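Local coordinates for extracellular solute-binding protein family 1 (Kribbella flavida, PDB 5IXP) that probably captures an as yet unidentified solute outside the cell membrane and hands it to an ABC transporter for import, at residues G114-F125 and T229-W240. Numbering follows the deposited sequence.
Sequences GPEAICYRRDLF and TDAFATMACPGW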
loop_
_atom_site.group_PDB
_atom_site.type_symbol
_atom_site.label_atom_id
_atom_site.label_comp_id
_atom_site.label_asym_id
_atom_site.label_seq_id
_atom_site.Cartn_x
_atom_site.Cartn_y
_atom_site.Cartn_z
ATOM N N GLY A 114 0.301 -2.261 -4.497
ATOM C CA GLY A 114 -0.976 -1.591 -4.586
ATOM C C GLY A 114 -0.854 -0.241 -5.264
ATOM O O GLY A 114 -1.065 0.809 -4.642
ATOM N N PRO A 115 -0.500 -0.229 -6.551
ATOM C CA PRO A 115 -0.382 1.059 -7.252
ATOM C C PRO A 115 -1.731 1.758 -7.292
ATOM O O PRO A 115 -2.770 1.127 -7.491
ATOM C CB PRO A 115 0.096 0.659 -8.650
ATOM C CG PRO A 115 -0.502 -0.702 -8.853
ATOM C CD PRO A 115 -0.393 -1.371 -7.480
ATOM N N GLU A 116 -1.716 3.070 -7.071
ATOM C CA GLU A 116 -2.937 3.801 -6.775
ATOM C C GLU A 116 -3.402 4.663 -7.936
ATOM O O GLU A 116 -2.599 5.333 -8.595
ATOM C CB GLU A 116 -2.750 4.683 -5.550
ATOM C CG GLU A 116 -2.543 3.869 -4.272
ATOM C CD GLU A 116 -2.337 4.750 -3.084
ATOM O OE1 GLU A 116 -1.235 5.314 -2.943
ATOM O OE2 GLU A 116 -3.285 4.886 -2.295
ATOM N N ALA A 117 -4.711 4.668 -8.146
ATOM C CA ALA A 117 -5.377 5.583 -9.060
ATOM C C ALA A 117 -6.370 6.414 -8.248
ATOM O O ALA A 117 -6.393 6.352 -7.019
ATOM C CB ALA A 117 -6.054 4.810 -10.191
ATOM N N ILE A 118 -7.191 7.204 -8.935
ATOM C CA ILE A 118 -8.340 7.845 -8.304
ATOM C C ILE A 118 -9.597 7.179 -8.838
ATOM O O ILE A 118 -9.880 7.248 -10.040
ATOM C CB ILE A 118 -8.386 9.363 -8.548
ATOM C CG1 ILE A 118 -7.146 10.071 -7.971
ATOM C CG2 ILE A 118 -9.648 9.939 -7.925
ATOM C CD1 ILE A 118 -6.975 9.932 -6.443
ATOM N N CYS A 119 -10.331 6.500 -7.969
ATOM C CA CYS A 119 -11.656 6.070 -8.373
ATOM C C CYS A 119 -12.654 7.167 -8.028
ATOM O O CYS A 119 -12.409 8.026 -7.176
ATOM C CB CYS A 119 -12.051 4.743 -7.717
ATOM S SG CYS A 119 -12.034 4.722 -5.915
ATOM N N TYR A 120 -13.777 7.154 -8.728
ATOM C CA TYR A 120 -14.735 8.248 -8.569
ATOM C C TYR A 120 -16.148 7.822 -8.939
ATOM O O TYR A 120 -16.367 6.893 -9.723
ATOM C CB TYR A 120 -14.333 9.484 -9.393
ATOM C CG TYR A 120 -14.314 9.255 -10.893
ATOM C CD1 TYR A 120 -13.215 8.661 -11.512
ATOM C CD2 TYR A 120 -15.390 9.642 -11.691
ATOM C CE1 TYR A 120 -13.193 8.448 -12.884
ATOM C CE2 TYR A 120 -15.379 9.436 -13.067
ATOM C CZ TYR A 120 -14.275 8.835 -13.657
ATOM O OH TYR A 120 -14.247 8.619 -15.017
ATOM N N ARG A 121 -17.106 8.546 -8.366
ATOM C CA ARG A 121 -18.530 8.315 -8.593
ATOM C C ARG A 121 -18.957 9.110 -9.821
ATOM O O ARG A 121 -19.177 10.324 -9.744
ATOM C CB ARG A 121 -19.324 8.708 -7.354
ATOM C CG ARG A 121 -19.206 7.702 -6.199
ATOM C CD ARG A 121 -20.170 6.522 -6.404
ATOM N NE ARG A 121 -21.556 6.984 -6.470
ATOM C CZ ARG A 121 -22.350 7.137 -5.412
ATOM N NH1 ARG A 121 -21.909 6.851 -4.187
ATOM N NH2 ARG A 121 -23.591 7.568 -5.579
ATOM N N ARG A 122 -19.106 8.428 -10.958
ATOM C CA ARG A 122 -19.450 9.143 -12.186
ATOM C C ARG A 122 -20.863 9.716 -12.149
ATOM O O ARG A 122 -21.131 10.719 -12.821
ATOM C CB ARG A 122 -19.267 8.239 -13.407
ATOM C CG ARG A 122 -19.848 6.846 -13.291
ATOM C CD ARG A 122 -19.386 5.981 -14.468
ATOM N NE ARG A 122 -19.864 6.507 -15.744
ATOM C CZ ARG A 122 -19.109 7.117 -16.659
ATOM N NH1 ARG A 122 -17.797 7.279 -16.474
ATOM N NH2 ARG A 122 -19.679 7.555 -17.780
ATOM N N ASP A 123 -21.775 9.113 -11.378
ATOM C CA ASP A 123 -23.112 9.687 -11.251
ATOM C C ASP A 123 -23.077 10.994 -10.471
ATOM O O ASP A 123 -23.713 11.980 -10.866
ATOM C CB ASP A 123 -24.063 8.689 -10.583
ATOM C CG ASP A 123 -23.615 8.290 -9.189
ATOM O OD1 ASP A 123 -22.398 8.141 -8.977
ATOM O OD2 ASP A 123 -24.485 8.122 -8.301
ATOM N N LEU A 124 -22.324 11.030 -9.371
ATOM C CA LEU A 124 -22.193 12.268 -8.610
ATOM C C LEU A 124 -21.424 13.319 -9.400
ATOM O O LEU A 124 -21.776 14.506 -9.365
ATOM C CB LEU A 124 -21.523 11.994 -7.263
ATOM C CG LEU A 124 -22.256 11.001 -6.352
ATOM C CD1 LEU A 124 -21.533 10.843 -5.001
ATOM C CD2 LEU A 124 -23.729 11.390 -6.158
ATOM N N PHE A 125 -20.382 12.906 -10.131
ATOM C CA PHE A 125 -19.669 13.852 -10.987
ATOM C C PHE A 125 -20.615 14.467 -12.012
ATOM O O PHE A 125 -20.627 15.689 -12.213
ATOM C CB PHE A 125 -18.496 13.166 -11.693
ATOM C CG PHE A 125 -17.208 13.144 -10.895
ATOM C CD1 PHE A 125 -17.225 12.964 -9.516
ATOM C CD2 PHE A 125 -15.978 13.278 -11.539
ATOM C CE1 PHE A 125 -16.045 12.916 -8.782
ATOM C CE2 PHE A 125 -14.786 13.237 -10.821
ATOM C CZ PHE A 125 -14.816 13.060 -9.431
ATOM N N THR A 229 -24.493 4.832 -0.097
ATOM C CA THR A 229 -25.034 6.180 0.010
ATOM C C THR A 229 -24.229 7.096 -0.906
ATOM O O THR A 229 -23.256 6.676 -1.544
ATOM C CB THR A 229 -24.951 6.726 1.441
ATOM O OG1 THR A 229 -23.585 7.063 1.730
ATOM C CG2 THR A 229 -25.450 5.700 2.464
ATOM N N ASP A 230 -24.616 8.375 -0.940
ATOM C CA ASP A 230 -23.867 9.390 -1.670
ATOM C C ASP A 230 -22.829 10.093 -0.798
ATOM O O ASP A 230 -22.482 11.245 -1.076
ATOM C CB ASP A 230 -24.830 10.415 -2.277
ATOM C CG ASP A 230 -25.781 9.798 -3.289
ATOM O OD1 ASP A 230 -25.516 8.664 -3.751
ATOM O OD2 ASP A 230 -26.792 10.456 -3.627
ATOM N N ALA A 231 -22.306 9.419 0.234
ATOM C CA ALA A 231 -21.498 10.098 1.247
ATOM C C ALA A 231 -20.205 10.687 0.678
ATOM O O ALA A 231 -19.785 11.773 1.099
ATOM C CB ALA A 231 -21.175 9.146 2.394
ATOM N N PHE A 232 -19.537 9.986 -0.243
ATOM C CA PHE A 232 -18.292 10.525 -0.795
ATOM C C PHE A 232 -18.145 10.142 -2.264
ATOM O O PHE A 232 -18.639 9.099 -2.702
ATOM C CB PHE A 232 -17.054 10.067 0.002
ATOM C CG PHE A 232 -16.980 8.583 0.221
ATOM C CD1 PHE A 232 -16.355 7.759 -0.701
ATOM C CD2 PHE A 232 -17.528 8.009 1.363
ATOM C CE1 PHE A 232 -16.283 6.378 -0.488
ATOM C CE2 PHE A 232 -17.464 6.633 1.576
ATOM C CZ PHE A 232 -16.839 5.818 0.646
ATOM N N ALA A 233 -17.429 10.992 -3.015
ATOM C CA ALA A 233 -17.379 10.889 -4.469
ATOM C C ALA A 233 -16.059 10.376 -5.034
ATOM O O ALA A 233 -16.033 9.993 -6.210
ATOM C CB ALA A 233 -17.676 12.254 -5.117
ATOM N N THR A 234 -14.966 10.385 -4.261
ATOM C CA THR A 234 -13.675 9.895 -4.743
ATOM C C THR A 234 -12.958 9.120 -3.641
ATOM O O THR A 234 -13.248 9.274 -2.451
ATOM C CB THR A 234 -12.732 11.019 -5.199
ATOM O OG1 THR A 234 -12.274 11.747 -4.047
ATOM C CG2 THR A 234 -13.420 11.988 -6.174
HETATM N N MSE A 235 -12.004 8.290 -4.060
HETATM C CA MSE A 235 -11.041 7.661 -3.148
HETATM C C MSE A 235 -9.681 7.499 -3.815
HETATM O O MSE A 235 -9.612 7.211 -5.015
HETATM C CB MSE A 235 -11.508 6.272 -2.686
HETATM C CG MSE A 235 -12.594 6.236 -1.630
HETATM SE SE MSE A 235 -12.598 4.428 -0.882
HETATM C CE MSE A 235 -10.927 4.573 0.176
ATOM N N ALA A 236 -8.606 7.670 -3.040
ATOM C CA ALA A 236 -7.302 7.193 -3.470
ATOM C C ALA A 236 -7.338 5.673 -3.436
ATOM O O ALA A 236 -7.716 5.073 -2.425
ATOM C CB ALA A 236 -6.193 7.737 -2.572
ATOM N N CYS A 237 -6.958 5.048 -4.543
ATOM C CA CYS A 237 -7.458 3.720 -4.878
ATOM C C CYS A 237 -6.356 2.795 -5.383
ATOM O O CYS A 237 -6.061 2.777 -6.580
ATOM C CB CYS A 237 -8.547 3.868 -5.941
ATOM S SG CYS A 237 -9.576 2.489 -6.313
ATOM N N PRO A 238 -5.741 1.991 -4.504
ATOM C CA PRO A 238 -4.889 0.906 -5.008
ATOM C C PRO A 238 -5.727 -0.101 -5.775
ATOM O O PRO A 238 -6.921 -0.267 -5.520
ATOM C CB PRO A 238 -4.295 0.286 -3.735
ATOM C CG PRO A 238 -5.337 0.571 -2.677
ATOM C CD PRO A 238 -5.880 1.942 -3.034
ATOM N N GLY A 239 -5.080 -0.784 -6.723
ATOM C CA GLY A 239 -5.778 -1.784 -7.515
ATOM C C GLY A 239 -6.593 -2.757 -6.682
ATOM O O GLY A 239 -7.731 -3.081 -7.028
ATOM N N TRP A 240 -6.032 -3.225 -5.559
ATOM C CA TRP A 240 -6.719 -4.241 -4.766
ATOM C C TRP A 240 -7.961 -3.705 -4.059
ATOM O O TRP A 240 -8.770 -4.504 -3.573
ATOM C CB TRP A 240 -5.766 -4.866 -3.731
ATOM C CG TRP A 240 -5.099 -3.883 -2.776
ATOM C CD1 TRP A 240 -3.837 -3.363 -2.883
ATOM C CD2 TRP A 240 -5.655 -3.337 -1.576
ATOM N NE1 TRP A 240 -3.575 -2.520 -1.825
ATOM C CE2 TRP A 240 -4.674 -2.487 -1.008
ATOM C CE3 TRP A 240 -6.883 -3.478 -0.923
ATOM C CZ2 TRP A 240 -4.892 -1.775 0.176
ATOM C CZ3 TRP A 240 -7.095 -2.768 0.255
ATOM C CH2 TRP A 240 -6.103 -1.931 0.790
HETATM O O HOH W 1 -19.456 6.384 -2.886
#
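Arg121 reaches from the end of strand 114-121 to Thr229 and Asp230, its side chain bent at chi2 and chi3. Its guanidinium is gripped around the edge: NH1 donates to Thr229 O at 3.0 Å, NH2 forms a salt bridge to Asp230 OD1 at 2.9 Å from above the carboxylate plane, and Asp123 takes NE and NH2 side-on. One water links NH1 to Phe232 O, while Leu124 CD1 sits over one guanidinium face, which together should hold the group in place and limit its rotation.

Next to this network, the two strands run antiparallel. Ala117-Cys237 and Cys119-Met235 are hydrogen-bonded pairs; Arg121 N to Ala233 O (2.8 Å) and Gly239 N to Pro115 O extend the bonding.

Cys119 and Cys237 project from the same face; in this conformer of Cys119 their SG atoms are 3.3 Å apart, too far for a bond, although their disulfide has been seen in this protein. On the other face, Thr234 CG2 meets the Phe125 ring edge, 3.7 Å from CZ.

The pairing joins two strands of the mixed sheet of a periplasmic-binding-protein fold across 103 residues, about half helical; strand 257-260 pairs with the opposite edge of strand 108-121, and helix 241-249 packs against both cysteines.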